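Glycosyl hydrolase (Rhizobium leguminosarum bv. trifolii, PDB 5NDX) probably hydrolyses O-glycosidic bonds as a family 39 glycoside hydrolase and is the bacterial orthologue of human alpha-L-iduronidase. Local coordinates at residues 19-24 and 294-299; 91-96 and 307-312; 234-239 and 389-394. The protein carries 2 engineered substitutions. One frame throughout, in Å; residues are numbered along the deposited sequence.

Contact 1 (19-24 and 294-299); sequences NRFWRG and QHDRRI. With 8U8 ((2~{R},3~{S},4~{S},5~{R},6~{S})-6-(4-methyl-2-oxidanylidene-chromen-7-yl)oxy-3,4,5-tris(oxidanyl)oxane-2-carboxylic acid), chain N; SO4 (sulfate ion), chain B; SO4 (sulfate ion), chain E.
Phe21 and Asp296, 9.1 Å apart at their CA atoms, mark where the irregular loop leading into strand 24-27 passes helix 282-300. This is the closing region of a TIM barrel: the loop precedes the first barrel strand, and the helix precedes the last, 307-310. Phe21 carries the apolar contact. With chi1 at 61°, CG sits between the backbone N and the carbonyl carbon, which sends the ring out to the helix. There CZ lies 3.8 Å from CB of His295, and CE2 comes near CB of Asp296. CE3 of Trp22 lies over the centre of one Phe21 face, so the loop itself backs the ring. A water gives the contact its polar link, donating to Asn19 O at 3.0 Å and to Asp296 OD1 at 2.7 Å. Asp296 OD2 forms a salt bridge with Arg16, leaving both carboxylate oxygens engaged.

Away from the helix, the same loop binds a sulfate, probably from the crystallisation liquor. Arg20 NE and NH2 both donate to one oxygen of this ion, O2, at the edge of the guanidinium, while NH2 also lies over the face of the Arg23 guanidinium. Arg23 NH1 divides its donors between sulfate O3 at 2.7 Å and the bound glycoside, whose hydroxyl O4 it meets at 3.3 Å with an N-H...O angle of 159°.

Contact 2 (91-96 and 307-312); sequences KPFFEL and FTFLSS. Unlike the reference sequence in segment 307-312: Ser312 (reference Asn). With 8U8 ((2~{R},3~{S},4~{S},5~{R},6~{S})-6-(4-methyl-2-oxidanylidene-chromen-7-yl)oxy-3,4,5-tris(oxidanyl)oxane-2-carboxylic acid), chain N.
Phe309 lays one face of its ring against the coumarin of 8U8 and presents its edge to Phe93. The overlap is displaced from the ring centre. Ligand carbon C8 stands 3.5 Å from Phe309 CD1, and the neighbouring C7 is equally near CG and CD2, so it is the benzo half of the coumarin that rests on the phenyl ring. Across the pocket, Phe93 CD2 approaches Phe309 CE2 to 3.8 Å. The two rings meet obliquely, with centroids 5.8 Å apart and planes at 69°, and the side chains run past one another in opposite directions. Each phenylalanine has CG anti to its own backbone N (chi1 -176° for Phe93 and -171° for Phe309), and both rings thereby extend from their strands into the space between them.

Phe93 also meets the ligand, but at a different place: its CE1 and CZ bear on the coumarin methyl group, C15, at 3.7 Å. Thr308 adds a further touch, its methyl CG2 lying 3.2 Å from the lactone ring oxygen O8, while its hydroxyl OG1 is engaged with the carbonyl of Asn306. Together these residues form an aromatic and methyl-lined part of the pocket that receives the aglycone rather than the sugar, and the contact between the two strands is apolar.

In the barrel, strand 91-95 is the third and strand 307-310 the eighth, so Phe93 and Phe309 meet inside the ring of strands and not as sheet neighbours. Tyr140 and Glu142 of strand 140-142 touch Phe93, and Val262 of strand 261-263 touches Phe309. On the outer side, Phe307 and Leu310 pack against helix 282-300.

Contact 3 (234-239 and 389-394); sequences KTNAIV and DPDQDG
The approach to the Asn236–Asp391 contact begins at Asp389, which occupies the N-cap position of the short helix 390-393. Its carbonyl oxygen accepts two backbone bonds, from Gln392 N at 3.0 Å and from Asp393 N at 2.9 Å, and so ties down the first turn. Pro390 opens the helix proper, a place where the missing N-H of proline costs no helical bond, and its ring is touched by the side chain of Arg297.

Asp391 comes next and makes the crossing. Its CG is anti to the carbonyl carbon (chi1 -60°), an arrangement that brings the carboxylate round to Asn236, with OD1 lying 3.6 Å from Asn236 CG. The nearest modelled atoms, Asn236 OD1 and Asp391 OD1, are 2.9 Å apart, although the amide is probably turned over. Amide and carboxylate cross at nearly a right angle, their planes 84° apart, and the backbones remain 7.8 Å apart at the two CA atoms. The other oxygen, OD2, is held in a salt bridge by Arg297, which probably offsets the carboxylate charge. Asn236 stands in the first turn of helix 235-252.

Helix 235-252 belongs to the TIM barrel, running between strands 216-219 and 261-263, whereas helix 390-393 links strands 378-385 and 395-401 of the large mixed beta sheet. The touch is therefore made at the surface between barrel and sheet.

Beyond Asp391, Asp393 turns to other partners: OD2 pairs with Arg2, and OD1 accepts from Leu395 N. At Gly394 the chain leaves the helix with a positive phi of 88°, a conformation in which a CB would press on the preceding carbonyl oxygen. Gly394 N still bonds to Pro390 O at 3.0 Å, and the backbone there also pairs with Ser414.

How the contacts relate
Contact 1 joins the other two: both of its segments touch contact 2, and its helical segment 294-299 touches contact 3. Toward contact 2, Phe21 O reaches Leu310 N at 2.9 Å, a probable hydrogen bond between the loop before the first barrel strand and the eighth strand, while His295 CD2 packs on Phe307 CZ. Toward contact 3, Arg297 NH1 forms its salt bridge with Asp391 OD2 at 2.8 Å, and Gln294 NE2 probably bonds Thr235 OG1 at 3.0 Å. Contacts 1 and 2 both touch the same 8U8 molecule, one at a sugar hydroxyl and the other along the coumarin. Contact 3 stays outside this pocket, its centre about 24 Å from that of contact 2.

Contact 1 (19-24 and 294-299)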
loop_
_atom_site.group_PDB
_atom_site.type_symbol
_atom_site.label_atom_id
_atom_site.label_comp_id
_atom_site.label_asym_id
_atom_site.label_seq_id
_atom_site.Cartn_x
_atom_site.Cartn_y
_atom_site.Cartn_z
ATOM N N ASN A 19 -13.977 -1.541 -6.870
ATOM C CA ASN A 19 -12.611 -1.182 -7.135
ATOM C C ASN A 19 -11.773 -1.236 -5.870
ATOM O O ASN A 19 -12.228 -0.828 -4.782
ATOM C CB ASN A 19 -12.545 0.211 -7.703
ATOM C CG ASN A 19 -13.062 0.268 -9.145
ATOM O OD1 ASN A 19 -14.260 0.529 -9.222
ATOM N N ARG A 20 -10.546 -1.714 -6.039
ATOM C CA ARG A 20 -9.540 -1.679 -4.975
ATOM C C ARG A 20 -8.869 -0.339 -5.098
ATOM O O ARG A 20 -7.881 -0.181 -5.796
ATOM C CB ARG A 20 -8.553 -2.854 -5.098
ATOM C CG ARG A 20 -9.281 -4.226 -5.069
ATOM C CD ARG A 20 -8.371 -5.415 -5.383
ATOM N NE ARG A 20 -7.767 -5.142 -6.664
ATOM C CZ ARG A 20 -6.521 -5.362 -7.013
ATOM N NH1 ARG A 20 -5.635 -5.983 -6.226
ATOM N NH2 ARG A 20 -6.165 -4.903 -8.177
ATOM N N PHE A 21 -9.429 0.650 -4.398
ATOM C CA PHE A 21 -9.092 2.035 -4.592
ATOM C C PHE A 21 -7.962 2.591 -3.689
ATOM O O PHE A 21 -7.731 3.800 -3.676
ATOM C CB PHE A 21 -10.380 2.878 -4.441
ATOM C CG PHE A 21 -11.035 2.781 -3.069
ATOM C CD1 PHE A 21 -10.556 3.509 -1.999
ATOM C CD2 PHE A 21 -12.106 1.934 -2.858
ATOM C CE1 PHE A 21 -11.141 3.386 -0.734
ATOM C CE2 PHE A 21 -12.705 1.794 -1.597
ATOM C CZ PHE A 21 -12.233 2.529 -0.551
ATOM N N TRP A 22 -7.287 1.724 -2.940
ATOM C CA TRP A 22 -6.364 2.075 -1.871
ATOM C C TRP A 22 -4.944 1.623 -2.189
ATOM O O TRP A 22 -4.126 1.475 -1.263
ATOM C CB TRP A 22 -6.772 1.384 -0.555
ATOM C CG TRP A 22 -6.882 -0.116 -0.763
ATOM C CD1 TRP A 22 -5.860 -1.037 -0.796
ATOM C CD2 TRP A 22 -8.075 -0.829 -1.045
ATOM N NE1 TRP A 22 -6.373 -2.281 -1.023
ATOM C CE2 TRP A 22 -7.726 -2.176 -1.210
ATOM C CE3 TRP A 22 -9.422 -0.457 -1.143
ATOM C CZ2 TRP A 22 -8.677 -3.169 -1.479
ATOM C CZ3 TRP A 22 -10.364 -1.431 -1.412
ATOM C CH2 TRP A 22 -9.988 -2.783 -1.551
ATOM N N ARG A 23 -4.625 1.427 -3.463
ATOM C CA ARG A 23 -3.417 0.664 -3.827
ATOM C C ARG A 23 -2.232 1.604 -4.025
ATOM O O ARG A 23 -1.665 1.748 -5.110
ATOM C CB ARG A 23 -3.657 -0.249 -5.015
ATOM C CG ARG A 23 -4.581 -1.443 -4.733
ATOM C CD ARG A 23 -5.563 -1.794 -5.864
ATOM N NE ARG A 23 -4.871 -2.021 -6.945
ATOM C CZ ARG A 23 -4.997 -1.706 -8.212
ATOM N NH1 ARG A 23 -6.036 -1.209 -8.895
ATOM N NH2 ARG A 23 -3.930 -2.150 -8.833
ATOM N N GLY A 24 -1.854 2.233 -2.936
ATOM C CA GLY A 24 -0.803 3.241 -2.940
ATOM C C GLY A 24 -0.207 3.438 -1.588
ATOM O O GLY A 24 -0.880 3.269 -0.562
ATOM N N GLN A 294 -15.471 2.141 5.311
ATOM C CA GLN A 294 -16.253 3.351 5.475
ATOM C C GLN A 294 -16.319 4.189 4.179
ATOM O O GLN A 294 -17.375 4.734 3.836
ATOM C CB GLN A 294 -15.692 4.229 6.607
ATOM C CG GLN A 294 -15.912 3.680 8.004
ATOM C CD GLN A 294 -15.019 4.356 9.050
ATOM O OE1 GLN A 294 -14.070 5.048 8.743
ATOM N NE2 GLN A 294 -15.284 4.082 10.277
ATOM N N HIS A 295 -15.197 4.338 3.493
ATOM C CA HIS A 295 -15.216 5.035 2.216
ATOM C C HIS A 295 -16.095 4.292 1.187
ATOM O O HIS A 295 -16.860 4.918 0.451
ATOM C CB HIS A 295 -13.797 5.216 1.668
ATOM C CG HIS A 295 -13.069 6.347 2.291
ATOM N ND1 HIS A 295 -12.532 6.269 3.558
ATOM C CD2 HIS A 295 -12.785 7.594 1.826
ATOM C CE1 HIS A 295 -11.969 7.430 3.859
ATOM N NE2 HIS A 295 -12.102 8.246 2.822
ATOM N N ASP A 296 -15.990 2.972 1.144
ATOM C CA ASP A 296 -16.789 2.194 0.221
ATOM C C ASP A 296 -18.304 2.325 0.526
ATOM O O ASP A 296 -19.101 2.584 -0.383
ATOM C CB ASP A 296 -16.369 0.722 0.220
ATOM C CG ASP A 296 -17.046 -0.075 -0.890
ATOM O OD1 ASP A 296 -16.821 0.166 -2.105
ATOM O OD2 ASP A 296 -17.800 -0.960 -0.528
ATOM N N ARG A 297 -18.674 2.171 1.785
ATOM C CA ARG A 297 -20.067 2.157 2.176
ATOM C C ARG A 297 -20.713 3.578 2.203
ATOM O O ARG A 297 -21.859 3.727 1.843
ATOM C CB ARG A 297 -20.203 1.474 3.517
ATOM C CG ARG A 297 -21.614 1.511 4.126
ATOM C CD ARG A 297 -21.728 0.628 5.352
ATOM N NE ARG A 297 -20.544 0.788 6.224
ATOM C CZ ARG A 297 -20.343 1.771 7.098
ATOM N NH1 ARG A 297 -21.278 2.678 7.340
ATOM N NH2 ARG A 297 -19.207 1.822 7.766
ATOM N N ARG A 298 -19.988 4.593 2.617
ATOM C CA ARG A 298 -20.543 5.930 2.828
ATOM C C ARG A 298 -20.303 6.894 1.676
ATOM O O ARG A 298 -21.013 7.909 1.577
ATOM C CB ARG A 298 -19.981 6.553 4.119
ATOM C CG ARG A 298 -20.345 5.755 5.371
ATOM C CD ARG A 298 -19.869 6.408 6.690
ATOM N NE ARG A 298 -20.413 7.755 6.767
ATOM C CZ ARG A 298 -19.867 8.811 7.363
ATOM N NH1 ARG A 298 -18.743 8.747 8.051
ATOM N NH2 ARG A 298 -20.445 9.982 7.238
ATOM N N ILE A 299 -19.283 6.644 0.837
ATOM C CA ILE A 299 -19.022 7.531 -0.271
ATOM C C ILE A 299 -19.341 6.859 -1.636
ATOM O O ILE A 299 -20.120 7.407 -2.426
ATOM C CB ILE A 299 -17.609 8.143 -0.251
ATOM C CG1 ILE A 299 -17.364 8.882 1.067
ATOM C CG2 ILE A 299 -17.476 9.177 -1.372
ATOM C CD1 ILE A 299 -15.983 9.533 1.176
HETATM C C15 8U8 N . -4.553 10.318 -8.514
HETATM C C13 8U8 N . -5.563 9.620 -9.180
HETATM C C14 8U8 N . -6.549 10.312 -9.870
HETATM C C16 8U8 N . -7.507 9.620 -10.596
HETATM O O9 8U8 N . -8.402 10.243 -11.153
HETATM O O8 8U8 N . -7.536 8.260 -10.579
HETATM C C11 8U8 N . -6.557 7.571 -9.956
HETATM C C10 8U8 N . -6.621 6.205 -10.085
HETATM C C12 8U8 N . -5.563 8.222 -9.242
HETATM C C7 8U8 N . -4.582 7.432 -8.642
HETATM C C8 8U8 N . -4.648 6.048 -8.761
HETATM C C9 8U8 N . -5.658 5.418 -9.491
HETATM O O2 8U8 N . -5.666 4.049 -9.591
HETATM C C5 8U8 N . -6.397 3.429 -10.681
HETATM O O1 8U8 N . -7.712 3.309 -10.109
HETATM C C1 8U8 N . -8.720 2.593 -10.858
HETATM C C6 8U8 N . -9.067 3.321 -12.204
HETATM O O7 8U8 N . -8.873 4.550 -12.293
HETATM O O6 8U8 N . -9.462 2.607 -13.138
HETATM C C2 8U8 N . -8.163 1.190 -11.085
HETATM O O5 8U8 N . -9.101 0.335 -11.809
HETATM C C3 8U8 N . -6.811 1.271 -11.831
HETATM O O4 8U8 N . -6.303 -0.033 -11.935
HETATM C C4 8U8 N . -5.816 2.099 -11.016
HETATM O O3 8U8 N . -4.587 2.289 -11.720
HETATM S S SO4 B . -9.213 -2.447 -9.339
HETATM O O1 SO4 B . -10.543 -2.890 -8.883
HETATM O O2 SO4 B . -8.285 -3.610 -9.364
HETATM O O3 SO4 B . -8.682 -1.308 -8.548
HETATM O O4 SO4 B . -9.361 -1.953 -10.734
HETATM S S SO4 E . -24.755 3.095 5.963
HETATM O O1 SO4 E . -25.194 2.283 7.118
HETATM O O2 SO4 E . -24.838 2.271 4.730
HETATM O O3 SO4 E . -25.632 4.284 5.837
HETATM O O4 SO4 E . -23.378 3.577 6.195
HETATM O O HOH W 1 -15.032 0.126 -4.133
#

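Contact 2 (91-96 and 307-312)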
loop_
_atom_site.group_PDB
_atom_site.type_symbol
_atom_site.label_atom_id
_atom_site.label_comp_id
_atom_site.label_asym_id
_atom_site.label_seq_id
_atom_site.Cartn_x
_atom_site.Cartn_y
_atom_site.Cartn_z
ATOM N N LYS A 91 4.372 2.493 -10.044
ATOM C CA LYS A 91 4.230 3.717 -10.794
ATOM C C LYS A 91 4.295 4.900 -9.884
ATOM O O LYS A 91 3.750 4.864 -8.805
ATOM C CB LYS A 91 2.876 3.723 -11.496
ATOM C CG LYS A 91 2.738 2.537 -12.472
ATOM C CD LYS A 91 1.349 2.355 -12.974
ATOM C CE LYS A 91 1.209 1.089 -13.846
ATOM N NZ LYS A 91 2.042 1.268 -15.042
ATOM N N PRO A 92 4.895 6.004 -10.345
ATOM C CA PRO A 92 4.858 7.164 -9.488
ATOM C C PRO A 92 3.506 7.903 -9.490
ATOM O O PRO A 92 2.880 8.122 -10.539
ATOM C CB PRO A 92 5.971 8.036 -10.064
ATOM C CG PRO A 92 6.044 7.638 -11.470
ATOM C CD PRO A 92 5.871 6.168 -11.437
ATOM N N PHE A 93 3.083 8.277 -8.293
ATOM C CA PHE A 93 2.068 9.294 -8.097
ATOM C C PHE A 93 2.965 10.516 -7.893
ATOM O O PHE A 93 3.460 10.755 -6.798
ATOM C CB PHE A 93 1.188 8.938 -6.892
ATOM C CG PHE A 93 0.036 9.862 -6.633
ATOM C CD1 PHE A 93 -0.302 10.907 -7.476
ATOM C CD2 PHE A 93 -0.730 9.675 -5.475
ATOM C CE1 PHE A 93 -1.364 11.754 -7.182
ATOM C CE2 PHE A 93 -1.781 10.523 -5.178
ATOM C CZ PHE A 93 -2.122 11.550 -6.047
ATOM N N PHE A 94 3.247 11.187 -9.021
ATOM C CA PHE A 94 4.408 12.054 -9.209
ATOM C C PHE A 94 4.035 13.470 -8.787
ATOM O O PHE A 94 3.337 14.174 -9.526
ATOM C CB PHE A 94 4.821 12.046 -10.705
ATOM C CG PHE A 94 6.225 12.524 -10.977
ATOM C CD1 PHE A 94 6.651 13.790 -10.600
ATOM C CD2 PHE A 94 7.117 11.719 -11.652
ATOM C CE1 PHE A 94 7.954 14.205 -10.853
ATOM C CE2 PHE A 94 8.418 12.138 -11.908
ATOM C CZ PHE A 94 8.827 13.383 -11.519
ATOM N N GLU A 95 4.486 13.869 -7.611
ATOM C CA GLU A 95 4.295 15.224 -7.149
ATOM C C GLU A 95 5.349 16.079 -7.824
ATOM O O GLU A 95 6.561 15.775 -7.736
ATOM C CB GLU A 95 4.454 15.349 -5.634
ATOM C CG GLU A 95 3.506 14.440 -4.864
ATOM C CD GLU A 95 3.837 14.427 -3.381
ATOM O OE1 GLU A 95 4.765 13.666 -2.983
ATOM O OE2 GLU A 95 3.196 15.222 -2.652
ATOM N N LEU A 96 4.888 17.125 -8.494
ATOM C CA LEU A 96 5.798 18.034 -9.209
ATOM C C LEU A 96 6.373 19.007 -8.169
ATOM O O LEU A 96 5.875 20.106 -7.973
ATOM C CB LEU A 96 5.043 18.737 -10.327
ATOM C CG LEU A 96 4.602 17.776 -11.440
ATOM C CD1 LEU A 96 3.632 18.432 -12.420
ATOM C CD2 LEU A 96 5.774 17.151 -12.175
ATOM N N PHE A 307 -15.324 9.134 -5.496
ATOM C CA PHE A 307 -14.116 8.885 -4.700
ATOM C C PHE A 307 -13.290 7.824 -5.419
ATOM O O PHE A 307 -13.780 6.761 -5.683
ATOM C CB PHE A 307 -14.414 8.457 -3.267
ATOM C CG PHE A 307 -13.195 8.451 -2.410
ATOM C CD1 PHE A 307 -12.755 9.619 -1.787
ATOM C CD2 PHE A 307 -12.439 7.296 -2.279
ATOM C CE1 PHE A 307 -11.585 9.609 -1.046
ATOM C CE2 PHE A 307 -11.290 7.274 -1.514
ATOM C CZ PHE A 307 -10.863 8.443 -0.901
ATOM N N THR A 308 -12.039 8.121 -5.729
ATOM C CA THR A 308 -11.262 7.315 -6.661
ATOM C C THR A 308 -9.979 6.671 -6.129
ATOM O O THR A 308 -9.566 5.618 -6.662
ATOM C CB THR A 308 -10.940 8.200 -7.904
ATOM O OG1 THR A 308 -12.184 8.563 -8.523
ATOM C CG2 THR A 308 -10.113 7.482 -8.935
ATOM N N PHE A 309 -9.290 7.315 -5.191
ATOM C CA PHE A 309 -8.037 6.787 -4.691
ATOM C C PHE A 309 -7.782 7.251 -3.256
ATOM O O PHE A 309 -8.081 8.372 -2.893
ATOM C CB PHE A 309 -6.921 7.224 -5.611
ATOM C CG PHE A 309 -5.591 6.603 -5.352
ATOM C CD1 PHE A 309 -5.421 5.256 -5.442
ATOM C CD2 PHE A 309 -4.491 7.393 -5.142
ATOM C CE1 PHE A 309 -4.180 4.675 -5.274
ATOM C CE2 PHE A 309 -3.234 6.839 -4.964
ATOM C CZ PHE A 309 -3.086 5.460 -5.003
ATOM N N LEU A 310 -7.259 6.339 -2.464
ATOM C CA LEU A 310 -6.914 6.582 -1.062
ATOM C C LEU A 310 -5.508 6.035 -0.912
ATOM O O LEU A 310 -5.276 4.843 -1.135
ATOM C CB LEU A 310 -7.906 5.870 -0.174
ATOM C CG LEU A 310 -7.729 5.988 1.330
ATOM C CD1 LEU A 310 -9.063 5.699 1.960
ATOM C CD2 LEU A 310 -6.684 5.030 1.862
ATOM N N SER A 311 -4.543 6.896 -0.638
ATOM C CA SER A 311 -3.158 6.446 -0.484
ATOM C C SER A 311 -2.786 6.569 0.995
ATOM O O SER A 311 -3.041 7.584 1.618
ATOM C CB SER A 311 -2.242 7.295 -1.357
ATOM O OG SER A 311 -0.884 6.892 -1.341
ATOM N N SER A 312 -2.156 5.544 1.510
ATOM C CA SER A 312 -1.523 5.541 2.808
ATOM C C SER A 312 -0.151 6.196 2.693
ATOM O O SER A 312 0.358 6.365 1.608
ATOM C CB SER A 312 -1.415 4.096 3.287
ATOM O OG SER A 312 -2.712 3.634 3.543
HETATM C C15 8U8 N . -4.553 10.318 -8.514
HETATM C C13 8U8 N . -5.563 9.620 -9.180
HETATM C C14 8U8 N . -6.549 10.312 -9.870
HETATM C C16 8U8 N . -7.507 9.620 -10.596
HETATM O O9 8U8 N . -8.402 10.243 -11.153
HETATM O O8 8U8 N . -7.536 8.260 -10.579
HETATM C C11 8U8 N . -6.557 7.571 -9.956
HETATM C C10 8U8 N . -6.621 6.205 -10.085
HETATM C C12 8U8 N . -5.563 8.222 -9.242
HETATM C C7 8U8 N . -4.582 7.432 -8.642
HETATM C C8 8U8 N . -4.648 6.048 -8.761
HETATM C C9 8U8 N . -5.658 5.418 -9.491
HETATM O O2 8U8 N . -5.666 4.049 -9.591
HETATM C C5 8U8 N . -6.397 3.429 -10.681
HETATM O O1 8U8 N . -7.712 3.309 -10.109
HETATM C C1 8U8 N . -8.720 2.593 -10.858
HETATM C C6 8U8 N . -9.067 3.321 -12.204
HETATM O O7 8U8 N . -8.873 4.550 -12.293
HETATM O O6 8U8 N . -9.462 2.607 -13.138
HETATM C C2 8U8 N . -8.163 1.190 -11.085
HETATM O O5 8U8 N . -9.101 0.335 -11.809
HETATM C C3 8U8 N . -6.811 1.271 -11.831
HETATM O O4 8U8 N . -6.303 -0.033 -11.935
HETATM C C4 8U8 N . -5.816 2.099 -11.016
HETATM O O3 8U8 N . -4.587 2.289 -11.720
#

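Contact 3 (234-239 and 389-394)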
loop_
_atom_site.group_PDB
_atom_site.type_symbol
_atom_site.label_atom_id
_atom_site.label_comp_id
_atom_site.label_asym_id
_atom_site.label_seq_id
_atom_site.Cartn_x
_atom_site.Cartn_y
_atom_site.Cartn_z
ATOM N N LYS A 234 -10.245 9.101 14.757
ATOM C CA LYS A 234 -11.692 9.256 14.479
ATOM C C LYS A 234 -11.923 8.939 12.987
ATOM O O LYS A 234 -11.858 9.821 12.147
ATOM C CB LYS A 234 -12.167 10.715 14.779
ATOM C CG LYS A 234 -12.443 11.031 16.249
ATOM C CD LYS A 234 -11.362 10.441 17.156
ATOM C CE LYS A 234 -11.297 10.916 18.633
ATOM N NZ LYS A 234 -10.047 11.735 18.830
ATOM N N THR A 235 -12.118 7.679 12.669
ATOM C CA THR A 235 -12.053 7.252 11.279
ATOM C C THR A 235 -13.242 7.794 10.470
ATOM O O THR A 235 -13.053 8.245 9.330
ATOM C CB THR A 235 -11.921 5.729 11.137
ATOM O OG1 THR A 235 -12.961 5.082 11.872
ATOM C CG2 THR A 235 -10.615 5.258 11.677
ATOM N N ASN A 236 -14.443 7.722 11.025
ATOM C CA ASN A 236 -15.616 8.258 10.323
ATOM C C ASN A 236 -15.509 9.744 10.006
ATOM O O ASN A 236 -16.076 10.194 8.974
ATOM C CB ASN A 236 -16.949 7.915 11.035
ATOM C CG ASN A 236 -17.569 6.562 10.554
ATOM O OD1 ASN A 236 -17.950 5.710 11.373
ATOM N ND2 ASN A 236 -17.683 6.373 9.275
ATOM N N ALA A 237 -14.728 10.500 10.792
ATOM C CA ALA A 237 -14.584 11.924 10.502
ATOM C C ALA A 237 -13.747 12.190 9.258
ATOM O O ALA A 237 -13.846 13.257 8.653
ATOM C CB ALA A 237 -14.047 12.691 11.713
ATOM N N ILE A 238 -12.911 11.234 8.872
ATOM C CA ILE A 238 -12.178 11.351 7.622
ATOM C C ILE A 238 -13.179 11.441 6.472
ATOM O O ILE A 238 -13.082 12.312 5.638
ATOM C CB ILE A 238 -11.200 10.179 7.392
ATOM C CG1 ILE A 238 -10.075 10.201 8.446
ATOM C CG2 ILE A 238 -10.616 10.231 5.982
ATOM C CD1 ILE A 238 -9.249 8.904 8.487
ATOM N N VAL A 239 -14.129 10.527 6.446
ATOM C CA VAL A 239 -15.207 10.549 5.468
ATOM C C VAL A 239 -16.098 11.815 5.634
ATOM O O VAL A 239 -16.501 12.413 4.636
ATOM C CB VAL A 239 -16.074 9.297 5.571
ATOM C CG1 VAL A 239 -17.375 9.476 4.783
ATOM C CG2 VAL A 239 -15.292 8.108 5.056
ATOM N N ASP A 389 -23.801 -3.447 11.741
ATOM C CA ASP A 389 -23.821 -2.018 12.018
ATOM C C ASP A 389 -22.402 -1.562 12.349
ATOM O O ASP A 389 -22.074 -1.322 13.519
ATOM C CB ASP A 389 -24.769 -1.744 13.191
ATOM C CG ASP A 389 -25.053 -0.252 13.382
ATOM O OD1 ASP A 389 -24.492 0.606 12.683
ATOM O OD2 ASP A 389 -25.826 0.057 14.271
ATOM N N PRO A 390 -21.542 -1.486 11.321
ATOM C CA PRO A 390 -20.108 -1.305 11.549
ATOM C C PRO A 390 -19.753 -0.026 12.261
ATOM O O PRO A 390 -18.867 -0.042 13.091
ATOM C CB PRO A 390 -19.491 -1.362 10.152
ATOM C CG PRO A 390 -20.610 -1.306 9.206
ATOM C CD PRO A 390 -21.887 -1.574 9.888
ATOM N N ASP A 391 -20.478 1.051 11.987
ATOM C CA ASP A 391 -20.187 2.325 12.669
ATOM C C ASP A 391 -20.458 2.265 14.174
ATOM O O ASP A 391 -19.802 2.958 14.904
ATOM C CB ASP A 391 -20.893 3.512 12.003
ATOM C CG ASP A 391 -20.473 3.702 10.537
ATOM O OD1 ASP A 391 -19.317 3.416 10.140
ATOM O OD2 ASP A 391 -21.310 4.162 9.764
ATOM N N GLN A 392 -21.332 1.386 14.633
ATOM C CA GLN A 392 -21.604 1.192 16.063
ATOM C C GLN A 392 -20.790 0.081 16.685
ATOM O O GLN A 392 -20.269 0.272 17.744
ATOM C CB GLN A 392 -23.082 0.842 16.307
ATOM C CG GLN A 392 -24.071 1.923 15.889
ATOM C CD GLN A 392 -23.935 3.159 16.746
ATOM O OE1 GLN A 392 -24.129 3.095 17.968
ATOM N NE2 GLN A 392 -23.583 4.281 16.130
ATOM N N ASP A 393 -20.724 -1.110 16.108
ATOM C CA ASP A 393 -20.024 -2.189 16.832
ATOM C C ASP A 393 -18.729 -2.736 16.199
ATOM O O ASP A 393 -18.152 -3.666 16.703
ATOM C CB ASP A 393 -20.986 -3.324 17.142
ATOM C CG ASP A 393 -21.579 -3.926 15.907
ATOM O OD1 ASP A 393 -20.839 -4.030 14.894
ATOM O OD2 ASP A 393 -22.793 -4.268 15.929
ATOM N N GLY A 394 -18.292 -2.190 15.089
ATOM C CA GLY A 394 -17.008 -2.564 14.581
ATOM C C GLY A 394 -16.886 -3.763 13.661
ATOM O O GLY A 394 -15.796 -3.958 13.086
#